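SusD superfamily protein (Parabacteroides distasonis, PDB 3OTN) probably binds nutrients, most likely carbohydrates, at the bacterial outer membrane, as a SusD-family protein. Local coordinates at residues A370-D375 with A405-V410; V197-A202 with L364-E369; D412-D417 with M428-K433. One frame throughout, in Å; residues are numbered along the deposited sequence.

Contact 1 (A370-D375 with A405-V410)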
loop_
_atom_site.group_PDB
_atom_site.type_symbol
_atom_site.label_atom_id
_atom_site.label_comp_id
_atom_site.label_asym_id
_atom_site.label_seq_id
_atom_site.Cartn_x
_atom_site.Cartn_y
_atom_site.Cartn_z
ATOM N N ALA A 370 2.217 -16.245 -7.499
ATOM C CA ALA A 370 1.277 -17.317 -7.174
ATOM C C ALA A 370 1.413 -18.518 -8.115
ATOM O O ALA A 370 1.364 -19.683 -7.672
ATOM C CB ALA A 370 -0.177 -16.783 -7.209
ATOM N N GLN A 371 1.542 -18.228 -9.416
ATOM C CA GLN A 371 1.596 -19.260 -10.453
ATOM C C GLN A 371 2.829 -20.135 -10.273
ATOM O O GLN A 371 2.716 -21.375 -10.278
ATOM C CB GLN A 371 1.559 -18.645 -11.873
ATOM C CG GLN A 371 1.473 -19.658 -12.990
ATOM C CD GLN A 371 2.849 -20.130 -13.471
ATOM O OE1 GLN A 371 3.723 -19.313 -13.736
ATOM N NE2 GLN A 371 3.033 -21.438 -13.595
ATOM N N VAL A 372 3.995 -19.510 -10.103
ATOM C CA VAL A 372 5.211 -20.289 -9.924
ATOM C C VAL A 372 5.193 -21.107 -8.616
ATOM O O VAL A 372 5.709 -22.219 -8.575
ATOM C CB VAL A 372 6.517 -19.462 -10.046
ATOM C CG1 VAL A 372 6.745 -18.578 -8.829
ATOM C CG2 VAL A 372 7.685 -20.416 -10.247
ATOM N N ASN A 373 4.594 -20.559 -7.573
ATOM C CA ASN A 373 4.465 -21.256 -6.301
ATOM C C ASN A 373 3.473 -22.420 -6.386
ATOM O O ASN A 373 3.739 -23.488 -5.867
ATOM C CB ASN A 373 4.055 -20.266 -5.177
ATOM C CG ASN A 373 5.255 -19.599 -4.494
ATOM O OD1 ASN A 373 6.039 -20.266 -3.834
ATOM N ND2 ASN A 373 5.364 -18.282 -4.612
ATOM N N ALA A 374 2.328 -22.219 -7.036
ATOM C CA ALA A 374 1.365 -23.321 -7.231
ATOM C C ALA A 374 1.957 -24.406 -8.120
ATOM O O ALA A 374 2.030 -25.572 -7.719
ATOM C CB ALA A 374 0.057 -22.812 -7.817
ATOM N N ASP A 375 2.379 -24.023 -9.324
ATOM C CA ASP A 375 2.796 -24.982 -10.347
ATOM C C ASP A 375 4.248 -25.469 -10.234
ATOM O O ASP A 375 4.628 -26.412 -10.919
ATOM C CB ASP A 375 2.571 -24.403 -11.757
ATOM C CG ASP A 375 1.106 -24.085 -12.046
ATOM O OD1 ASP A 375 0.221 -24.709 -11.426
ATOM O OD2 ASP A 375 0.834 -23.199 -12.892
ATOM N N ALA A 405 15.012 -19.487 -8.975
ATOM C CA ALA A 405 15.590 -18.287 -9.585
ATOM C C ALA A 405 14.487 -17.399 -10.180
ATOM O O ALA A 405 14.585 -16.172 -10.095
ATOM C CB ALA A 405 16.616 -18.616 -10.669
ATOM N N PHE A 406 13.470 -18.014 -10.801
ATOM C CA PHE A 406 12.332 -17.242 -11.330
ATOM C C PHE A 406 11.526 -16.552 -10.234
ATOM O O PHE A 406 11.164 -15.390 -10.381
ATOM C CB PHE A 406 11.410 -18.074 -12.219
ATOM C CG PHE A 406 10.400 -17.248 -12.951
ATOM C CD1 PHE A 406 10.706 -16.695 -14.181
ATOM C CD2 PHE A 406 9.137 -17.022 -12.409
ATOM C CE1 PHE A 406 9.782 -15.931 -14.854
ATOM C CE2 PHE A 406 8.225 -16.236 -13.064
ATOM C CZ PHE A 406 8.546 -15.690 -14.279
ATOM N N LEU A 407 11.234 -17.248 -9.141
ATOM C CA LEU A 407 10.559 -16.613 -8.016
ATOM C C LEU A 407 11.353 -15.417 -7.470
ATOM O O LEU A 407 10.777 -14.365 -7.160
ATOM C CB LEU A 407 10.283 -17.632 -6.923
ATOM C CG LEU A 407 9.533 -17.191 -5.670
ATOM C CD1 LEU A 407 8.253 -16.445 -6.015
ATOM C CD2 LEU A 407 9.250 -18.404 -4.799
ATOM N N GLU A 408 12.676 -15.554 -7.380
ATOM C CA GLU A 408 13.481 -14.460 -6.863
ATOM C C GLU A 408 13.525 -13.266 -7.835
ATOM O O GLU A 408 13.623 -12.106 -7.392
ATOM C CB GLU A 408 14.877 -14.959 -6.464
ATOM C CG GLU A 408 14.795 -15.907 -5.274
ATOM C CD GLU A 408 16.127 -16.294 -4.667
ATOM O OE1 GLU A 408 17.167 -15.752 -5.078
ATOM O OE2 GLU A 408 16.107 -17.140 -3.743
ATOM N N GLU A 409 13.458 -13.532 -9.137
ATOM C CA GLU A 409 13.364 -12.450 -10.142
ATOM C C GLU A 409 12.033 -11.708 -10.047
ATOM O O GLU A 409 12.019 -10.488 -10.199
ATOM C CB GLU A 409 13.566 -12.983 -11.558
ATOM C CG GLU A 409 13.367 -11.951 -12.677
ATOM C CD GLU A 409 14.343 -10.783 -12.604
ATOM O OE1 GLU A 409 15.437 -10.906 -12.008
ATOM O OE2 GLU A 409 14.017 -9.743 -13.188
ATOM N N VAL A 410 10.932 -12.429 -9.792
ATOM C CA VAL A 410 9.600 -11.790 -9.548
ATOM C C VAL A 410 9.685 -10.893 -8.309
ATOM O O VAL A 410 9.302 -9.729 -8.338
ATOM C CB VAL A 410 8.495 -12.849 -9.367
ATOM C CG1 VAL A 410 7.185 -12.219 -8.896
ATOM C CG2 VAL A 410 8.306 -13.663 -10.668
#
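L407 meets V372 and N373 across two antiparallel helices, 360-375 and 403-418, in the helical, TPR-like part of the SusD fold. The two short segments run at 159° to each other, with axes 10.0 Å apart. L407 touches with both branches. Its CD1 lies 3.8 Å from V372 CG1, the two side chains crossing obliquely. The same CD1 is 3.7 Å from N373 ND2. The other methyl, L407 CD2, sits 3.8 Å from N373 OD1, which places both ends of the amide beside the leucine fork. V372 has a second apolar neighbour: its CG2 stands 4.3 Å from F406 CD2, at a slant to the ring. With V372 chi1 at 74°, CG1 lies between the backbone N and the carbonyl carbon and meets L407, while CG2, anti to N, turns to F406. The N373 amide is held from its own helix, where ND2 gives a hydrogen bond to E369 O. With an alanine here that donor is gone, and a gap would probably open beside both L407 methyls. Further out, F406 rests on S382 and V386 of helix 380-392 and on F398. Q371 ties the same region together, with OE1 bonded to S382 OG and to N379 N. At the end of helix 360-375, Q371 NE2 donates to the anti lone pair of D375 OD2 at 2.9 Å, almost straight at 177° and within the amide plane.

Contact 2 (V197-A202 with L364-E369)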
loop_
_atom_site.group_PDB
_atom_site.type_symbol
_atom_site.label_atom_id
_atom_site.label_comp_id
_atom_site.label_asym_id
_atom_site.label_seq_id
_atom_site.Cartn_x
_atom_site.Cartn_y
_atom_site.Cartn_z
ATOM N N VAL A 197 -5.008 -11.395 -0.764
ATOM C CA VAL A 197 -5.455 -12.134 0.414
ATOM C C VAL A 197 -5.021 -13.602 0.370
ATOM O O VAL A 197 -4.398 -14.089 1.289
ATOM C CB VAL A 197 -6.987 -11.998 0.626
ATOM C CG1 VAL A 197 -7.508 -13.022 1.628
ATOM C CG2 VAL A 197 -7.310 -10.540 1.069
ATOM N N TYR A 198 -5.326 -14.284 -0.717
ATOM C CA TYR A 198 -4.958 -15.679 -0.856
ATOM C C TYR A 198 -3.449 -15.935 -0.969
ATOM O O TYR A 198 -2.948 -16.899 -0.396
ATOM C CB TYR A 198 -5.674 -16.253 -2.071
ATOM C CG TYR A 198 -7.125 -16.612 -1.866
ATOM C CD1 TYR A 198 -7.570 -17.256 -0.689
ATOM C CD2 TYR A 198 -8.032 -16.472 -2.900
ATOM C CE1 TYR A 198 -8.882 -17.676 -0.545
ATOM C CE2 TYR A 198 -9.361 -16.890 -2.753
ATOM C CZ TYR A 198 -9.786 -17.485 -1.592
ATOM O OH TYR A 198 -11.106 -17.934 -1.483
ATOM N N LEU A 199 -2.726 -15.057 -1.683
ATOM C CA LEU A 199 -1.274 -15.137 -1.748
ATOM C C LEU A 199 -0.657 -15.015 -0.349
ATOM O O LEU A 199 0.245 -15.785 0.002
ATOM C CB LEU A 199 -0.702 -14.048 -2.668
ATOM C CG LEU A 199 0.817 -13.942 -2.812
ATOM C CD1 LEU A 199 1.422 -15.246 -3.310
ATOM C CD2 LEU A 199 1.168 -12.683 -3.724
ATOM N N THR A 200 -1.160 -14.074 0.446
ATOM C CA THR A 200 -0.689 -13.841 1.823
ATOM C C THR A 200 -1.052 -14.998 2.738
ATOM O O THR A 200 -0.224 -15.442 3.539
ATOM C CB THR A 200 -1.235 -12.497 2.388
ATOM O OG1 THR A 200 -0.916 -11.435 1.477
ATOM C CG2 THR A 200 -0.622 -12.143 3.762
ATOM N N TYR A 201 -2.283 -15.496 2.610
ATOM C CA TYR A 201 -2.753 -16.667 3.372
ATOM C C TYR A 201 -1.863 -17.874 3.175
ATOM O O TYR A 201 -1.623 -18.629 4.113
ATOM C CB TYR A 201 -4.184 -16.998 2.960
ATOM C CG TYR A 201 -4.999 -17.840 3.913
ATOM C CD1 TYR A 201 -4.746 -19.192 4.064
ATOM C CD2 TYR A 201 -6.068 -17.300 4.613
ATOM C CE1 TYR A 201 -5.509 -19.979 4.899
ATOM C CE2 TYR A 201 -6.863 -18.096 5.442
ATOM C CZ TYR A 201 -6.572 -19.433 5.583
ATOM O OH TYR A 201 -7.323 -20.249 6.382
ATOM N N ALA A 202 -1.345 -18.044 1.960
ATOM C CA ALA A 202 -0.405 -19.120 1.654
ATOM C C ALA A 202 0.980 -18.883 2.265
ATOM O O ALA A 202 1.704 -19.839 2.538
ATOM C CB ALA A 202 -0.274 -19.331 0.146
ATOM N N LEU A 364 -0.048 -8.193 -11.919
ATOM C CA LEU A 364 0.763 -9.045 -12.800
ATOM C C LEU A 364 1.869 -9.817 -12.027
ATOM O O LEU A 364 2.045 -11.037 -12.197
ATOM C CB LEU A 364 1.412 -8.210 -13.901
ATOM C CG LEU A 364 0.514 -7.490 -14.921
ATOM C CD1 LEU A 364 1.330 -6.934 -16.084
ATOM C CD2 LEU A 364 -0.565 -8.435 -15.418
ATOM N N LEU A 365 2.590 -9.116 -11.164
ATOM C CA LEU A 365 3.643 -9.772 -10.392
ATOM C C LEU A 365 3.037 -10.725 -9.345
ATOM O O LEU A 365 3.622 -11.750 -9.062
ATOM C CB LEU A 365 4.550 -8.735 -9.745
ATOM C CG LEU A 365 5.400 -7.949 -10.754
ATOM C CD1 LEU A 365 6.010 -6.726 -10.062
ATOM C CD2 LEU A 365 6.503 -8.855 -11.309
HETATM N N MSE A 366 1.866 -10.404 -8.780
HETATM C CA MSE A 366 1.143 -11.357 -7.914
HETATM C C MSE A 366 0.727 -12.604 -8.670
HETATM O O MSE A 366 0.819 -13.690 -8.112
HETATM C CB MSE A 366 -0.072 -10.709 -7.239
HETATM C CG MSE A 366 0.302 -9.708 -6.168
HETATM SE SE MSE A 366 -1.241 -9.309 -5.044
HETATM C CE MSE A 366 -2.364 -8.432 -6.324
ATOM N N TYR A 367 0.302 -12.460 -9.934
ATOM C CA TYR A 367 0.043 -13.644 -10.766
ATOM C C TYR A 367 1.301 -14.499 -10.939
ATOM O O TYR A 367 1.243 -15.716 -10.685
ATOM C CB TYR A 367 -0.549 -13.339 -12.157
ATOM C CG TYR A 367 -0.735 -14.632 -12.967
ATOM C CD1 TYR A 367 -1.838 -15.456 -12.769
ATOM C CD2 TYR A 367 0.230 -15.048 -13.884
ATOM C CE1 TYR A 367 -1.971 -16.670 -13.474
ATOM C CE2 TYR A 367 0.094 -16.231 -14.600
ATOM C CZ TYR A 367 -1.016 -17.038 -14.379
ATOM O OH TYR A 367 -1.138 -18.203 -15.076
ATOM N N ALA A 368 2.407 -13.895 -11.395
ATOM C CA ALA A 368 3.682 -14.630 -11.586
ATOM C C ALA A 368 4.106 -15.354 -10.304
ATOM O O ALA A 368 4.531 -16.511 -10.360
ATOM C CB ALA A 368 4.817 -13.712 -12.062
ATOM N N GLU A 369 3.994 -14.674 -9.166
ATOM C CA GLU A 369 4.398 -15.263 -7.886
ATOM C C GLU A 369 3.526 -16.439 -7.491
ATOM O O GLU A 369 4.028 -17.511 -7.189
ATOM C CB GLU A 369 4.467 -14.205 -6.769
ATOM C CG GLU A 369 4.966 -14.806 -5.441
ATOM C CD GLU A 369 5.314 -13.773 -4.358
ATOM O OE1 GLU A 369 5.187 -12.577 -4.604
ATOM O OE2 GLU A 369 5.761 -14.190 -3.264
#
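L199 and E369 both send CG anti to the backbone N, with chi1 at 177° and -177°, which brings the L199 fork to the E369 stem. The contact is a buried helix-to-helix packing in the SusD fold. It joins helix 187-202, from the N-terminal half of the chain, to helix 360-375 in the C-terminal half. L199 is the single residue of its segment that touches. Its CD2 lies 3.9 Å from M366 CG, with the two side chains crossing at a slant. M366 is a selenomethionine, and it touches L199 with the start of its chain, through CG. The other neighbour, E369, crosses L199 at about a right angle. Its CG is 4.2 Å from L199 CD1, and its carboxylate oxygen OE1 is 4.1 Å from L199 CD2. One branch of the leucine thus meets the apolar stem of E369, and the other lies by its polar end. That buried carboxylate is satisfied by other parts of the fold. E369 OE2 forms a salt bridge to R430 NH1 and accepts a hydrogen bond from W411 NE1. The arginine would be expected to favour the charged form of the acid. S216 of helix 210-225 also touches L199, and R414 of helix 403-418 packs on M366 and E369. The bridging arginine borders the leucine too, with R430 NH1 packed against L199 CG.

Contact 3 (D412-D417 with M428-K433)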
loop_
_atom_site.group_PDB
_atom_site.type_symbol
_atom_site.label_atom_id
_atom_site.label_comp_id
_atom_site.label_asym_id
_atom_site.label_seq_id
_atom_site.Cartn_x
_atom_site.Cartn_y
_atom_site.Cartn_z
ATOM N N ASP A 412 12.429 -9.592 -7.169
ATOM C CA ASP A 412 13.277 -8.467 -7.550
ATOM C C ASP A 412 12.449 -7.352 -8.203
ATOM O O ASP A 412 12.551 -6.156 -7.819
ATOM C CB ASP A 412 14.399 -8.881 -8.507
ATOM C CG ASP A 412 15.644 -9.450 -7.794
ATOM O OD1 ASP A 412 15.665 -9.665 -6.552
ATOM O OD2 ASP A 412 16.630 -9.694 -8.514
ATOM N N GLN A 413 11.627 -7.723 -9.181
ATOM C CA GLN A 413 10.817 -6.726 -9.854
ATOM C C GLN A 413 9.777 -6.087 -8.932
ATOM O O GLN A 413 9.433 -4.932 -9.131
ATOM C CB GLN A 413 10.201 -7.253 -11.157
ATOM C CG GLN A 413 11.238 -7.700 -12.184
ATOM C CD GLN A 413 12.319 -6.662 -12.418
ATOM O OE1 GLN A 413 12.032 -5.470 -12.450
ATOM N NE2 GLN A 413 13.559 -7.104 -12.575
ATOM N N ARG A 414 9.316 -6.810 -7.912
ATOM C CA ARG A 414 8.462 -6.222 -6.910
ATOM C C ARG A 414 9.220 -5.127 -6.146
ATOM O O ARG A 414 8.676 -4.042 -5.926
ATOM C CB ARG A 414 7.911 -7.269 -5.954
ATOM C CG ARG A 414 6.866 -8.192 -6.620
ATOM C CD ARG A 414 6.210 -9.117 -5.583
ATOM N NE ARG A 414 5.383 -8.308 -4.704
ATOM C CZ ARG A 414 4.190 -7.834 -5.009
ATOM N NH1 ARG A 414 3.591 -8.151 -6.150
ATOM N NH2 ARG A 414 3.562 -7.061 -4.143
ATOM N N TYR A 415 10.448 -5.424 -5.711
ATOM C CA TYR A 415 11.246 -4.435 -5.006
ATOM C C TYR A 415 11.523 -3.231 -5.927
ATOM O O TYR A 415 11.301 -2.078 -5.552
ATOM C CB TYR A 415 12.588 -5.002 -4.541
ATOM C CG TYR A 415 12.551 -5.738 -3.200
ATOM C CD1 TYR A 415 11.888 -6.957 -3.057
ATOM C CD2 TYR A 415 13.234 -5.238 -2.097
ATOM C CE1 TYR A 415 11.898 -7.661 -1.845
ATOM C CE2 TYR A 415 13.245 -5.920 -0.895
ATOM C CZ TYR A 415 12.599 -7.124 -0.770
ATOM O OH TYR A 415 12.617 -7.755 0.440
ATOM N N PHE A 416 11.992 -3.518 -7.131
ATOM C CA PHE A 416 12.452 -2.472 -8.023
ATOM C C PHE A 416 11.337 -1.632 -8.622
ATOM O O PHE A 416 11.518 -0.412 -8.759
ATOM C CB PHE A 416 13.349 -3.015 -9.114
ATOM C CG PHE A 416 14.644 -3.669 -8.593
ATOM C CD1 PHE A 416 15.441 -3.042 -7.624
ATOM C CD2 PHE A 416 15.069 -4.868 -9.111
ATOM C CE1 PHE A 416 16.633 -3.650 -7.174
ATOM C CE2 PHE A 416 16.259 -5.477 -8.671
ATOM C CZ PHE A 416 17.032 -4.855 -7.705
ATOM N N ASP A 417 10.236 -2.264 -9.015
ATOM C CA ASP A 417 9.139 -1.574 -9.695
ATOM C C ASP A 417 8.129 -0.961 -8.737
ATOM O O ASP A 417 7.582 0.120 -9.015
ATOM C CB ASP A 417 8.403 -2.504 -10.673
ATOM C CG ASP A 417 8.128 -1.844 -12.006
ATOM O OD1 ASP A 417 9.135 -1.442 -12.620
ATOM O OD2 ASP A 417 6.941 -1.704 -12.417
HETATM N N MSE A 428 7.854 -8.716 2.672
HETATM C CA MSE A 428 8.817 -9.209 3.644
HETATM C C MSE A 428 8.144 -10.066 4.734
HETATM O O MSE A 428 8.677 -11.101 5.121
HETATM C CB MSE A 428 9.624 -8.054 4.257
HETATM C CG MSE A 428 10.542 -7.337 3.275
HETATM SE SE MSE A 428 11.357 -5.780 4.124
HETATM C CE MSE A 428 12.628 -5.187 2.758
ATOM N N LEU A 429 6.974 -9.650 5.202
ATOM C CA LEU A 429 6.269 -10.388 6.256
ATOM C C LEU A 429 5.720 -11.739 5.749
ATOM O O LEU A 429 5.803 -12.745 6.459
ATOM C CB LEU A 429 5.128 -9.543 6.827
ATOM C CG LEU A 429 5.525 -8.260 7.595
ATOM C CD1 LEU A 429 4.273 -7.601 8.174
ATOM C CD2 LEU A 429 6.585 -8.531 8.732
ATOM N N ARG A 430 5.170 -11.772 4.538
ATOM C CA ARG A 430 4.573 -13.006 4.029
ATOM C C ARG A 430 5.591 -14.027 3.518
ATOM O O ARG A 430 5.299 -15.220 3.545
ATOM C CB ARG A 430 3.446 -12.733 3.004
ATOM C CG ARG A 430 3.891 -12.204 1.694
ATOM C CD ARG A 430 2.689 -11.900 0.793
ATOM N NE ARG A 430 3.175 -11.187 -0.371
ATOM C CZ ARG A 430 3.879 -11.752 -1.357
ATOM N NH1 ARG A 430 4.133 -13.074 -1.374
ATOM N NH2 ARG A 430 4.324 -10.997 -2.337
ATOM N N THR A 431 6.778 -13.574 3.107
ATOM C CA THR A 431 7.850 -14.476 2.704
ATOM C C THR A 431 8.822 -14.752 3.861
ATOM O O THR A 431 9.519 -15.750 3.832
ATOM C CB THR A 431 8.660 -13.908 1.518
ATOM O OG1 THR A 431 9.313 -12.676 1.882
ATOM C CG2 THR A 431 7.767 -13.655 0.332
ATOM N N ARG A 432 8.872 -13.863 4.863
ATOM C CA ARG A 432 9.930 -13.837 5.910
ATOM C C ARG A 432 11.331 -13.860 5.282
ATOM O O ARG A 432 12.237 -14.516 5.786
ATOM C CB ARG A 432 9.733 -14.934 6.969
ATOM C CG ARG A 432 8.530 -14.588 7.858
ATOM C CD ARG A 432 8.318 -15.510 8.993
ATOM N NE ARG A 432 7.033 -15.211 9.636
ATOM C CZ ARG A 432 6.496 -15.957 10.598
ATOM N NH1 ARG A 432 7.129 -17.033 11.032
ATOM N NH2 ARG A 432 5.318 -15.647 11.124
ATOM N N LYS A 433 11.463 -13.113 4.185
ATOM C CA LYS A 433 12.722 -12.915 3.482
ATOM C C LYS A 433 12.924 -11.426 3.242
ATOM O O LYS A 433 11.982 -10.705 2.930
ATOM C CB LYS A 433 12.755 -13.661 2.138
ATOM C CG LYS A 433 12.594 -15.181 2.231
ATOM C CD LYS A 433 13.874 -15.888 2.578
ATOM C CE LYS A 433 13.681 -17.405 2.545
ATOM N NZ LYS A 433 14.923 -18.023 3.062
HETATM O O HOH W 1 11.046 -9.844 0.562
#
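Two consecutive helices, 403-418 and 424-431, meet here in the C-terminal part of the chain: R414 lies against R430, and Y415 reaches to M428. R430 NH2 sits over one face of the R414 guanidinium, 3.7 Å from R414 NE. The same R414 NE lies at the edge of the R430 group, in its plane. The two guanidinium planes are turned 75° apart. D427 pairs with both, its OD2 with R414 NE and its OD1 with R430 NH2, which would probably offset their like charges. Each arginine has a further acidic partner: R414 NH1 bridges to D362, and R430 NH1 to E369. R430 gets there with chi1 at 71°, CG between the backbone N and the carbonyl carbon, and a chain extended as far as NE. At the end of the helix T431 makes an ST turn, in which T431 OG1 accepts from K433 N at 3.2 Å. R432, inside the turn, has positive phi, and strand 433-435 follows. The Y415 side chain crosses that of M428, a selenomethionine, at about a right angle. M428 CE is 3.8 Å from Y415 CE2, slanted to the ring, and 3.5 Å from Y415 OH. R435 is the main polar partner of the tyrosine. A water also lies at the ring edge, in the ring plane, 2.6 Å from Y415 OH; it donates to K433 O at 2.7 Å.

Contacts 2 and 3 are buried, their centres about 15 and 13 Å from the centre of the chain. Contact 1 is only partly buried, and its centre lies further out, about 22 Å from that of the chain. Contacts 1 and 2 share helix 360-375, and contacts 1 and 3 share helix 403-418. Contact 2 alone brings in the N-terminal half of the chain. Chemistry follows place. Contact 1 is mainly apolar methyl packing, with one amide at its side. Contact 2 sets a leucine against a selenomethionine and a buried acid. Contact 3 is rich in charge and includes a water bridge. The E369-R430 pair joins contacts 2 and 3. Contacts 1 and 2 touch by packing, mostly of apolar side chains such as V410 and A368.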